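Attaching and effacing protein, pathogenesis factor (Escherichia coli, PDB 4E9L) probably acts as an outer-membrane adhesin of the intimin/invasin family, this chain being a run of immunoglobulin-like domains from its extracellular part. Local coordinates at residues P100-V105 with T186-A191; T110-A115 with T153-I158; G267-M272 with L287-G292; P308-T313 with S370-L375. One frame throughout, in Å; residues are numbered along the deposited sequence. Where two conformers were deposited one is given.

Overall arrangement
The modelled chain is an extended row of three immunoglobulin-like beta domains. Contacts 1 and 2 share the first. Contact 2 pairs the central strands 108-114 and 153-159 of one sheet. Contact 1 joins the loop before strand 108-114 to the end of strand 183-187 in the other sheet. Their centres are 19 Å apart, and along the chain both segments of contact 2 fall between those of contact 1. Contact 3 follows in the second domain, its centre 38 Å from that of contact 1. Contact 4 closes the series in the third domain, 98 Å centre to centre from contact 2. This spread fits a rod-like adhesin stalk.

Contact 1: residues P100-V105 with T186-A191; sequences PDKPVV and TVVADA
Val104 and Val188 pair by their backbones where the 100-105 loop runs beside the end of strand 183-187. Two backbone hydrogen bonds make a single beta bridge here. Val188 N donates to Pro103 O at 2.9 Å, and Val105 N donates to Val188 O at 3.0 Å. Both are fairly straight at the hydrogen. CA-H...O contacts accompany them, the shortest from Lys102 CA to Thr186 O at 3.2 Å.

Apolar contacts lie on both sides of the bridge. On one side Val105 CG1 meets Val187 CG1 at 3.8 Å, and the Pro103 ring crosses Val187 at about a right angle, CG toward CG2. On the other, Val104 CG2 touches Val188 CG2 at 3.9 Å. Val104 CG1 is anti to its own N (chi1 -179°), which carries it over Asp190 CA at 3.7 Å. The aliphatic part of Lys102 lies against Val188 CG1.

Polar contacts sit at the ends. A water donates to Asp101 OD1 at 2.7 Å and also hydrogen-bonds Thr186 OG1, so it links the two segments. At the far end, Asp190 N is hydrogen-bonded to Asp220 of the following domain.

The loop thus ties the two sheets of one immunoglobulin-like domain together beside the junction with the next. Backbone bonds set the register, and the valine methyls and the proline ring pack round the buried Val187.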
loop_
_atom_site.group_PDB
_atom_site.type_symbol
_atom_site.label_atom_id
_atom_site.label_comp_id
_atom_site.label_asym_id
_atom_site.label_seq_id
_atom_site.Cartn_x
_atom_site.Cartn_y
_atom_site.Cartn_z
ATOM N N PRO A 100 -22.120 26.885 -0.441
ATOM C CA PRO A 100 -20.889 26.995 0.380
ATOM C C PRO A 100 -19.664 26.529 -0.400
ATOM O O PRO A 100 -19.793 25.940 -1.479
ATOM C CB PRO A 100 -21.165 25.992 1.517
ATOM C CG PRO A 100 -21.922 24.860 0.794
ATOM C CD PRO A 100 -22.794 25.574 -0.239
ATOM N N ASP A 101 -18.491 26.683 0.201
ATOM C CA ASP A 101 -17.289 26.081 -0.336
ATOM C C ASP A 101 -17.373 24.611 0.151
ATOM O O ASP A 101 -18.136 24.305 1.078
ATOM C CB ASP A 101 -16.031 26.809 0.150
ATOM C CG ASP A 101 -14.721 26.204 -0.343
ATOM O OD1 ASP A 101 -14.746 25.471 -1.373
ATOM O OD2 ASP A 101 -13.680 26.430 0.316
ATOM N N LYS A 102 -16.698 23.692 -0.535
ATOM C CA LYS A 102 -16.803 22.272 -0.199
ATOM C C LYS A 102 -18.229 21.652 -0.284
ATOM O O LYS A 102 -18.619 20.874 0.605
ATOM C CB LYS A 102 -16.011 21.891 1.066
ATOM C CG LYS A 102 -14.533 22.221 0.911
ATOM C CD LYS A 102 -13.682 21.611 2.011
ATOM C CE LYS A 102 -12.332 22.287 2.157
ATOM N NZ LYS A 102 -11.607 22.457 0.863
ATOM N N PRO A 103 -19.042 21.962 -1.328
ATOM C CA PRO A 103 -20.311 21.233 -1.463
ATOM C C PRO A 103 -19.932 19.786 -1.840
ATOM O O PRO A 103 -18.803 19.530 -2.294
ATOM C CB PRO A 103 -20.993 21.945 -2.634
ATOM C CG PRO A 103 -19.849 22.363 -3.513
ATOM C CD PRO A 103 -18.805 22.821 -2.515
ATOM N N VAL A 104 -20.841 18.851 -1.620
ATOM C CA VAL A 104 -20.586 17.434 -1.904
ATOM C C VAL A 104 -21.133 17.108 -3.283
ATOM O O VAL A 104 -22.170 17.663 -3.688
ATOM C CB VAL A 104 -21.227 16.546 -0.786
ATOM C CG1 VAL A 104 -20.967 15.047 -1.012
ATOM C CG2 VAL A 104 -20.717 16.965 0.601
ATOM N N VAL A 105 -20.473 16.178 -3.991
ATOM C CA VAL A 105 -20.954 15.662 -5.284
ATOM C C VAL A 105 -22.406 15.236 -5.137
ATOM O O VAL A 105 -22.802 14.720 -4.071
ATOM C CB VAL A 105 -20.098 14.483 -5.842
ATOM C CG1 VAL A 105 -18.731 14.960 -6.275
ATOM C CG2 VAL A 105 -19.988 13.317 -4.851
ATOM N N THR A 186 -14.009 23.633 -4.348
ATOM C CA THR A 186 -13.641 22.236 -4.458
ATOM C C THR A 186 -14.920 21.488 -4.139
ATOM O O THR A 186 -15.502 21.683 -3.068
ATOM C CB THR A 186 -12.538 21.856 -3.451
ATOM O OG1 THR A 186 -11.404 22.681 -3.688
ATOM C CG2 THR A 186 -12.148 20.371 -3.544
ATOM N N VAL A 187 -15.385 20.680 -5.088
ATOM C CA VAL A 187 -16.564 19.847 -4.873
ATOM C C VAL A 187 -15.967 18.544 -4.300
ATOM O O VAL A 187 -15.110 17.934 -4.936
ATOM C CB VAL A 187 -17.397 19.628 -6.157
ATOM C CG1 VAL A 187 -18.591 18.718 -5.878
ATOM C CG2 VAL A 187 -17.852 20.963 -6.749
ATOM N N VAL A 188 -16.342 18.195 -3.066
ATOM C CA VAL A 188 -15.763 17.050 -2.359
ATOM C C VAL A 188 -16.486 15.740 -2.647
ATOM O O VAL A 188 -17.677 15.728 -2.959
ATOM C CB VAL A 188 -15.562 17.284 -0.826
ATOM C CG1 VAL A 188 -14.649 18.478 -0.570
ATOM C CG2 VAL A 188 -16.886 17.412 -0.071
ATOM N N ALA A 189 -15.764 14.644 -2.509
ATOM C CA ALA A 189 -16.321 13.299 -2.672
ATOM C C ALA A 189 -17.357 13.031 -1.544
ATOM O O ALA A 189 -17.342 13.694 -0.501
ATOM C CB ALA A 189 -15.193 12.272 -2.608
ATOM N N ASP A 190 -18.270 12.088 -1.765
ATOM C CA ASP A 190 -19.250 11.727 -0.748
ATOM C C ASP A 190 -18.580 10.825 0.338
ATOM O O ASP A 190 -17.340 10.690 0.359
ATOM C CB ASP A 190 -20.465 11.046 -1.423
ATOM C CG ASP A 190 -21.801 11.262 -0.722
ATOM O OD1 ASP A 190 -21.805 11.469 0.520
ATOM O OD2 ASP A 190 -22.838 11.144 -1.390
ATOM N N ALA A 191 -19.377 10.233 1.237
ATOM C CA ALA A 191 -18.843 9.367 2.299
ATOM C C ALA A 191 -18.016 8.207 1.727
ATOM O O ALA A 191 -18.286 7.726 0.620
ATOM C CB ALA A 191 -19.975 8.814 3.161
HETATM O O HOH W 1 -12.177 25.248 -2.218
#

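Contact 2: residues T110-A115 with T153-I158; sequences TAIWTA and TWTAQI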
loop_
_atom_site.group_PDB
_atom_site.type_symbol
_atom_site.label_atom_id
_atom_site.label_comp_id
_atom_site.label_asym_id
_atom_site.label_seq_id
_atom_site.Cartn_x
_atom_site.Cartn_y
_atom_site.Cartn_z
ATOM N N THR A 110 -24.854 27.422 -4.459
ATOM C CA THR A 110 -25.525 28.631 -4.941
ATOM C C THR A 110 -24.491 29.570 -5.539
ATOM O O THR A 110 -23.448 29.761 -4.941
ATOM C CB THR A 110 -26.325 29.307 -3.813
ATOM O OG1 THR A 110 -27.230 28.347 -3.256
ATOM C CG2 THR A 110 -27.104 30.541 -4.297
ATOM N N ALA A 111 -24.794 30.170 -6.699
ATOM C CA ALA A 111 -23.928 31.169 -7.329
ATOM C C ALA A 111 -24.568 32.522 -7.072
ATOM O O ALA A 111 -25.753 32.695 -7.337
ATOM C CB ALA A 111 -23.818 30.921 -8.830
ATOM N N ILE A 112 -23.789 33.472 -6.553
ATOM C CA ILE A 112 -24.236 34.824 -6.258
ATOM C C ILE A 112 -23.337 35.791 -7.024
ATOM O O ILE A 112 -22.165 35.967 -6.687
ATOM C CB ILE A 112 -24.291 35.187 -4.744
ATOM C CG1 ILE A 112 -24.965 34.067 -3.888
ATOM C CG2 ILE A 112 -25.008 36.542 -4.563
ATOM C CD1 ILE A 112 -23.933 33.190 -3.102
ATOM N N TRP A 113 -23.895 36.394 -8.056
ATOM C CA TRP A 113 -23.189 37.330 -8.908
ATOM C C TRP A 113 -23.613 38.751 -8.536
ATOM O O TRP A 113 -24.811 39.077 -8.522
ATOM C CB TRP A 113 -23.526 36.995 -10.368
ATOM C CG TRP A 113 -23.159 38.008 -11.411
ATOM C CD1 TRP A 113 -22.064 38.833 -11.440
ATOM C CD2 TRP A 113 -23.839 38.201 -12.654
ATOM N NE1 TRP A 113 -22.052 39.561 -12.610
ATOM C CE2 TRP A 113 -23.130 39.189 -13.375
ATOM C CE3 TRP A 113 -24.950 37.584 -13.259
ATOM C CZ2 TRP A 113 -23.561 39.652 -14.623
ATOM C CZ3 TRP A 113 -25.344 38.011 -14.518
ATOM C CH2 TRP A 113 -24.629 39.007 -15.203
ATOM N N THR A 114 -22.631 39.581 -8.232
ATOM C CA THR A 114 -22.822 40.980 -7.865
ATOM C C THR A 114 -22.439 41.780 -9.100
ATOM O O THR A 114 -21.282 41.769 -9.499
ATOM C CB THR A 114 -21.997 41.332 -6.622
ATOM O OG1 THR A 114 -22.367 40.449 -5.572
ATOM C CG2 THR A 114 -22.211 42.779 -6.172
ATOM N N ALA A 115 -23.434 42.393 -9.743
ATOM C CA ALA A 115 -23.275 43.125 -10.997
ATOM C C ALA A 115 -23.282 44.618 -10.730
ATOM O O ALA A 115 -24.241 45.154 -10.158
ATOM C CB ALA A 115 -24.403 42.750 -11.944
ATOM N N THR A 153 -27.619 41.981 -7.065
ATOM C CA THR A 153 -27.269 40.571 -6.915
ATOM C C THR A 153 -28.198 39.743 -7.790
ATOM O O THR A 153 -29.385 40.052 -7.938
ATOM C CB THR A 153 -27.177 40.069 -5.457
ATOM O OG1 THR A 153 -28.478 39.986 -4.885
ATOM C CG2 THR A 153 -26.236 40.908 -4.582
ATOM N N TRP A 154 -27.618 38.711 -8.379
ATOM C CA TRP A 154 -28.225 37.749 -9.271
ATOM C C TRP A 154 -27.878 36.375 -8.711
ATOM O O TRP A 154 -26.711 36.121 -8.378
ATOM C CB TRP A 154 -27.632 37.927 -10.664
ATOM C CG TRP A 154 -27.970 39.250 -11.281
ATOM C CD1 TRP A 154 -27.423 40.467 -10.987
ATOM C CD2 TRP A 154 -28.925 39.475 -12.319
ATOM N NE1 TRP A 154 -27.991 41.441 -11.775
ATOM C CE2 TRP A 154 -28.888 40.850 -12.631
ATOM C CE3 TRP A 154 -29.769 38.629 -13.062
ATOM C CZ2 TRP A 154 -29.698 41.413 -13.621
ATOM C CZ3 TRP A 154 -30.564 39.186 -14.049
ATOM C CH2 TRP A 154 -30.517 40.561 -14.327
ATOM N N THR A 155 -28.873 35.507 -8.542
ATOM C CA THR A 155 -28.585 34.195 -7.938
ATOM C C THR A 155 -28.968 33.039 -8.863
ATOM O O THR A 155 -29.981 33.128 -9.551
ATOM C CB THR A 155 -29.322 34.061 -6.571
ATOM O OG1 THR A 155 -30.693 34.329 -6.774
ATOM C CG2 THR A 155 -28.803 35.024 -5.505
ATOM N N ALA A 156 -28.158 31.962 -8.892
ATOM C CA ALA A 156 -28.462 30.747 -9.663
ATOM C C ALA A 156 -28.121 29.535 -8.823
ATOM O O ALA A 156 -27.184 29.584 -8.033
ATOM C CB ALA A 156 -27.701 30.713 -10.979
ATOM N N GLN A 157 -28.891 28.453 -8.977
ATOM C CA GLN A 157 -28.630 27.233 -8.224
ATOM C C GLN A 157 -27.957 26.236 -9.135
ATOM O O GLN A 157 -28.429 26.011 -10.260
ATOM C CB GLN A 157 -29.946 26.641 -7.656
ATOM C CG GLN A 157 -30.692 27.553 -6.670
ATOM C CD GLN A 157 -29.902 27.941 -5.430
ATOM O OE1 GLN A 157 -29.016 27.219 -4.955
ATOM N NE2 GLN A 157 -30.244 29.087 -4.854
ATOM N N ILE A 158 -26.834 25.671 -8.689
ATOM C CA ILE A 158 -26.125 24.647 -9.472
ATOM C C ILE A 158 -26.405 23.247 -8.891
ATOM O O ILE A 158 -26.163 23.029 -7.707
ATOM C CB ILE A 158 -24.593 24.931 -9.635
ATOM C CG1 ILE A 158 -24.341 26.257 -10.394
ATOM C CG2 ILE A 158 -23.894 23.764 -10.384
ATOM C CD1 ILE A 158 -22.963 26.927 -10.071
#
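Trp113 and Trp154 form a hydrogen-bonded pair between two antiparallel strands. Trp113 N donates to Trp154 O and Trp154 N to Trp113 O, each at 2.8 Å. Ala111 and Ala156 form the neighbouring hydrogen-bonded pair. Ala111 N reaches Ala156 O at 2.8 Å, and Ala156 N returns to Ala111 O at 3.0 Å. The remaining edge of strand 108-114 is also used: Thr110, Ile112 and Thr114 make backbone hydrogen bonds to strand 95-99.

These are the central strands of a four-stranded antiparallel sheet, one half of the immunoglobulin-like sandwich. Trp113, Trp154 and the alanines face the core, while the threonines, Ile112 and Gln157 lie on the outer face. The two indoles point the same way and sit obliquely, with ring planes at 35°. Trp113 CE3 packs on Trp154 CB at 3.7 Å. Trp113 O lies at the edge of the Trp154 ring, near its plane. Both buried indole N-H groups find carbonyls: Trp113 NE1 donates to Ala178 O and Trp154 NE1 to Val123 O.

On the outer face, Thr110 OG1 donates to Gln157 OE1 at 2.7 Å. The hydroxyl comes 16° from the amide's carbonyl plane. Gln157 bends at chi2 (-60°), which brings its amide back alongside Thr110. Thr153 OG1 is hydrogen-bonded to the side chains of Asp151 and Asn149. Ile112 CG2 lies beside Thr155 CG2 at 4.2 Å.

Contact 3: residues G267-M272 with L287-G292; sequences GELRVM and LTVIAG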
loop_
_atom_site.group_PDB
_atom_site.type_symbol
_atom_site.label_atom_id
_atom_site.label_comp_id
_atom_site.label_asym_id
_atom_site.label_seq_id
_atom_site.Cartn_x
_atom_site.Cartn_y
_atom_site.Cartn_z
ATOM N N GLY A 267 1.896 -17.769 10.192
ATOM C CA GLY A 267 0.501 -18.076 9.912
ATOM C C GLY A 267 -0.216 -16.968 9.166
ATOM O O GLY A 267 0.411 -16.015 8.688
ATOM N N GLU A 268 -1.547 -17.083 9.081
ATOM C CA GLU A 268 -2.374 -16.100 8.398
ATOM C C GLU A 268 -2.486 -14.783 9.157
ATOM O O GLU A 268 -2.570 -14.750 10.384
ATOM C CB GLU A 268 -3.779 -16.655 8.069
ATOM C CG GLU A 268 -3.802 -17.769 7.028
ATOM C CD GLU A 268 -3.099 -17.518 5.701
ATOM O OE1 GLU A 268 -3.393 -16.492 5.044
ATOM O OE2 GLU A 268 -2.271 -18.372 5.308
ATOM N N LEU A 269 -2.521 -13.707 8.397
ATOM C CA LEU A 269 -2.667 -12.340 8.866
ATOM C C LEU A 269 -3.566 -11.568 7.885
ATOM O O LEU A 269 -3.387 -11.667 6.670
ATOM C CB LEU A 269 -1.255 -11.701 8.922
ATOM C CG LEU A 269 -1.136 -10.251 9.388
ATOM C CD1 LEU A 269 -1.810 -10.054 10.713
ATOM C CD2 LEU A 269 0.325 -9.855 9.528
ATOM N N ARG A 270 -4.523 -10.807 8.419
ATOM C CA ARG A 270 -5.429 -9.975 7.622
ATOM C C ARG A 270 -5.324 -8.543 8.109
ATOM O O ARG A 270 -5.251 -8.317 9.321
ATOM C CB ARG A 270 -6.888 -10.465 7.719
ATOM C CG ARG A 270 -7.125 -11.795 7.014
ATOM C CD ARG A 270 -8.531 -12.348 7.219
ATOM N NE ARG A 270 -8.839 -12.642 8.623
ATOM C CZ ARG A 270 -8.461 -13.739 9.272
ATOM N NH1 ARG A 270 -7.725 -14.662 8.661
ATOM N NH2 ARG A 270 -8.801 -13.915 10.540
ATOM N N VAL A 271 -5.284 -7.582 7.165
ATOM C CA VAL A 271 -5.184 -6.168 7.468
ATOM C C VAL A 271 -6.377 -5.428 6.907
ATOM O O VAL A 271 -6.640 -5.476 5.703
ATOM C CB VAL A 271 -3.817 -5.514 7.076
ATOM C CG1 VAL A 271 -3.442 -5.770 5.625
ATOM C CG2 VAL A 271 -3.787 -4.007 7.394
ATOM N N MET A 272 -7.084 -4.736 7.784
ATOM C CA MET A 272 -8.221 -3.913 7.409
ATOM C C MET A 272 -7.917 -2.453 7.792
ATOM O O MET A 272 -7.881 -2.145 8.985
ATOM C CB MET A 272 -9.517 -4.426 8.075
ATOM C CG MET A 272 -10.760 -3.547 7.810
ATOM S SD MET A 272 -11.069 -3.277 6.043
ATOM C CE MET A 272 -11.876 -4.867 5.644
ATOM N N LEU A 287 -2.282 -11.978 3.961
ATOM C CA LEU A 287 -0.940 -12.475 3.743
ATOM C C LEU A 287 -0.640 -13.633 4.678
ATOM O O LEU A 287 -1.358 -13.860 5.667
ATOM C CB LEU A 287 0.160 -11.379 3.745
ATOM C CG LEU A 287 0.516 -10.618 5.033
ATOM C CD1 LEU A 287 1.574 -11.380 5.871
ATOM C CD2 LEU A 287 1.190 -9.307 4.673
ATOM N N THR A 288 0.389 -14.383 4.328
ATOM C CA THR A 288 0.890 -15.474 5.136
ATOM C C THR A 288 2.232 -15.035 5.694
ATOM O O THR A 288 3.140 -14.648 4.930
ATOM C CB THR A 288 1.000 -16.761 4.289
ATOM O OG1 THR A 288 -0.320 -17.154 3.918
ATOM C CG2 THR A 288 1.639 -17.913 5.045
ATOM N N VAL A 289 2.374 -15.119 7.013
ATOM C CA VAL A 289 3.674 -14.894 7.646
ATOM C C VAL A 289 4.378 -16.272 7.639
ATOM O O VAL A 289 3.865 -17.250 8.183
ATOM C CB VAL A 289 3.633 -14.234 9.051
ATOM C CG1 VAL A 289 5.053 -13.968 9.585
ATOM C CG2 VAL A 289 2.815 -12.941 9.040
ATOM N N ILE A 290 5.514 -16.344 6.967
ATOM C CA ILE A 290 6.343 -17.544 6.873
ATOM C C ILE A 290 7.526 -17.386 7.819
ATOM O O ILE A 290 7.665 -16.313 8.408
ATOM C CB ILE A 290 6.731 -17.814 5.396
ATOM C CG1 ILE A 290 7.659 -16.697 4.810
ATOM C CG2 ILE A 290 5.439 -18.018 4.544
ATOM C CD1 ILE A 290 8.383 -17.069 3.442
ATOM N N ALA A 291 8.381 -18.425 7.991
ATOM C CA ALA A 291 9.531 -18.297 8.897
ATOM C C ALA A 291 10.453 -17.145 8.519
ATOM O O ALA A 291 10.572 -16.792 7.336
ATOM C CB ALA A 291 10.319 -19.614 8.976
ATOM N N GLY A 292 11.106 -16.565 9.525
ATOM C CA GLY A 292 12.049 -15.480 9.298
ATOM C C GLY A 292 13.317 -15.968 8.614
ATOM O O GLY A 292 13.444 -17.160 8.270
#
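A beta hairpin of strands 267-275 and 278-290 in the second immunoglobulin-like domain supplies this contact, away from its turn. Gly267 and Val289 form one hydrogen-bonded pair. Gly267 N donates to Val289 O at 2.9 Å. Val289 N answers to Gly267 O at 2.7 Å. Leu269 and Leu287 form the next such pair, with Leu287 N to Leu269 O at 2.9 Å.

On the buried face, Leu269 CD2 touches both Leu287 CD1 at 4.2 Å and Val289 CG2 at 4.0 Å. The two leucines lie side by side, and Val289 crosses Leu269 at a slant.

Glu268 and Thr288 occupy the other face. Thr288 OG1 donates to Glu268 OE2 at 2.7 Å, on the syn side of the carboxylate and 32° out of its plane. Glu268 reaches it by folding back at chi2 (-52°). Its second oxygen, OE1, accepts from Gln286 NE2.

The carboxylate is therefore held by neighbours on one adjacent strand. Two neutral hydrogen-bond donors, one on each oxygen, would probably stabilise the ionised form on a partly exposed face.

Contact 4: residues P308-T313 with S370-L375; sequences PTVKTT and SAAGQL
Val310 packs against the backbone of Ser370, Ala371 and Ala372 at the far end of the third immunoglobulin-like domain. Most of the packing falls to one methyl group, CG1. Val310 CG1 lies 3.5 Å from Ser370 O and 3.6 Å from Ala371 O, and it meets Ala372 CB at 4.1 Å. This branch is anti to the carbonyl carbon of Val310 (chi1 -72°), an orientation that directs it across to the loop before strand 373-381. Val310 also touches Val395 of strand 391-395.

Lys311 adds a second van der Waals contact. Its chain is bent at chi2 and chi3, and CD passes 3.9 Å from Ser370 N. The ammonium group continues to a salt bridge with Glu347. Ser370 OG is hydrogen-bonded to Glu347 N, which places both segments around the same residue.

Hydrogen bonds hold the 308-313 loop in shape. Thr309 to Thr312 is a type II beta turn, closed by Thr312 N to Thr309 O at 3.2 Å. Thr312 OG1 also donates to Thr309 O at 2.7 Å, from the same face of that carbonyl's plane. Val310 and Lys311 are the two central residues of the turn, and both touch the 370-375 segment.

No hydrogen bond joins the two segments directly. Their direct contact is van der Waals packing at the surface, while Glu347 supplies a polar link through Lys311 and Ser370.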
loop_
_atom_site.group_PDB
_atom_site.type_symbol
_atom_site.label_atom_id
_atom_site.label_comp_id
_atom_site.label_asym_id
_atom_site.label_seq_id
_atom_site.Cartn_x
_atom_site.Cartn_y
_atom_site.Cartn_z
ATOM N N PRO A 308 33.006 -42.083 9.480
ATOM C CA PRO A 308 32.785 -42.899 8.275
ATOM C C PRO A 308 34.093 -43.230 7.598
ATOM O O PRO A 308 35.081 -42.528 7.783
ATOM C CB PRO A 308 31.919 -41.997 7.390
ATOM C CG PRO A 308 32.349 -40.606 7.774
ATOM C CD PRO A 308 32.700 -40.657 9.234
ATOM N N THR A 309 34.105 -44.309 6.847
ATOM C CA THR A 309 35.306 -44.728 6.126
ATOM C C THR A 309 35.368 -43.943 4.818
ATOM O O THR A 309 34.320 -43.544 4.295
ATOM C CB THR A 309 35.256 -46.264 5.921
ATOM O OG1 THR A 309 35.324 -46.877 7.206
ATOM C CG2 THR A 309 36.405 -46.804 5.055
ATOM N N VAL A 310 36.589 -43.706 4.308
ATOM C CA VAL A 310 36.841 -43.076 3.009
ATOM C C VAL A 310 35.965 -43.746 1.945
ATOM O O VAL A 310 35.755 -44.967 1.984
ATOM C CB VAL A 310 38.347 -43.111 2.579
ATOM C CG1 VAL A 310 39.176 -42.135 3.410
ATOM C CG2 VAL A 310 38.944 -44.529 2.641
ATOM N N LYS A 311 35.427 -42.942 1.040
ATOM C CA LYS A 311 34.593 -43.372 -0.091
ATOM C C LYS A 311 33.272 -44.095 0.242
ATOM O O LYS A 311 32.674 -44.703 -0.658
ATOM C CB LYS A 311 35.420 -44.123 -1.167
ATOM C CG LYS A 311 36.500 -43.260 -1.849
ATOM C CD LYS A 311 35.919 -41.997 -2.556
ATOM C CE LYS A 311 34.922 -42.287 -3.663
ATOM N NZ LYS A 311 34.206 -41.055 -4.109
ATOM N N THR A 312 32.826 -44.050 1.515
ATOM C CA THR A 312 31.537 -44.642 1.885
ATOM C C THR A 312 30.555 -43.448 2.031
ATOM O O THR A 312 30.903 -42.330 1.672
ATOM C CB THR A 312 31.603 -45.508 3.154
ATOM O OG1 THR A 312 31.887 -44.674 4.270
ATOM C CG2 THR A 312 32.585 -46.707 3.045
ATOM N N THR A 313 29.356 -43.682 2.531
ATOM C CA THR A 313 28.370 -42.612 2.673
ATOM C C THR A 313 27.891 -42.481 4.103
ATOM O O THR A 313 27.989 -43.421 4.901
ATOM C CB THR A 313 27.147 -42.837 1.757
ATOM O OG1 THR A 313 26.535 -44.070 2.109
ATOM C CG2 THR A 313 27.491 -42.819 0.254
ATOM N N SER A 370 38.448 -39.446 -0.944
ATOM C CA SER A 370 39.512 -40.474 -0.885
ATOM C C SER A 370 40.491 -40.279 0.274
ATOM O O SER A 370 41.168 -41.234 0.661
ATOM C CB SER A 370 40.269 -40.548 -2.206
ATOM O OG SER A 370 40.710 -39.261 -2.591
ATOM N N ALA A 371 40.563 -39.056 0.833
ATOM C CA ALA A 371 41.476 -38.745 1.934
ATOM C C ALA A 371 40.862 -38.953 3.313
ATOM O O ALA A 371 39.700 -38.605 3.550
ATOM C CB ALA A 371 42.022 -37.324 1.807
ATOM N N ALA A 372 41.657 -39.533 4.218
ATOM C CA ALA A 372 41.263 -39.784 5.616
ATOM C C ALA A 372 41.586 -38.540 6.465
ATOM O O ALA A 372 42.247 -37.620 6.002
ATOM C CB ALA A 372 42.018 -40.994 6.159
ATOM N N GLY A 373 41.117 -38.530 7.695
ATOM C CA GLY A 373 41.397 -37.429 8.590
ATOM C C GLY A 373 40.176 -36.613 8.909
ATOM O O GLY A 373 39.048 -36.994 8.587
ATOM N N GLN A 374 40.413 -35.473 9.546
ATOM C CA GLN A 374 39.327 -34.609 9.948
ATOM C C GLN A 374 38.650 -33.922 8.762
ATOM O O GLN A 374 39.325 -33.502 7.816
ATOM C CB GLN A 374 39.817 -33.628 11.038
ATOM C CG GLN A 374 38.703 -32.906 11.757
ATOM C CD GLN A 374 39.219 -32.042 12.882
ATOM O OE1 GLN A 374 39.431 -32.504 14.000
ATOM N NE2 GLN A 374 39.384 -30.757 12.616
ATOM N N LEU A 375 37.290 -33.908 8.770
ATOM C CA LEU A 375 36.499 -33.239 7.758
ATOM C C LEU A 375 35.541 -32.263 8.433
ATOM O O LEU A 375 34.715 -32.688 9.244
ATOM C CB LEU A 375 35.682 -34.231 6.888
ATOM C CG LEU A 375 34.792 -33.606 5.783
ATOM C CD1 LEU A 375 35.646 -32.969 4.660
ATOM C CD2 LEU A 375 33.902 -34.664 5.123
#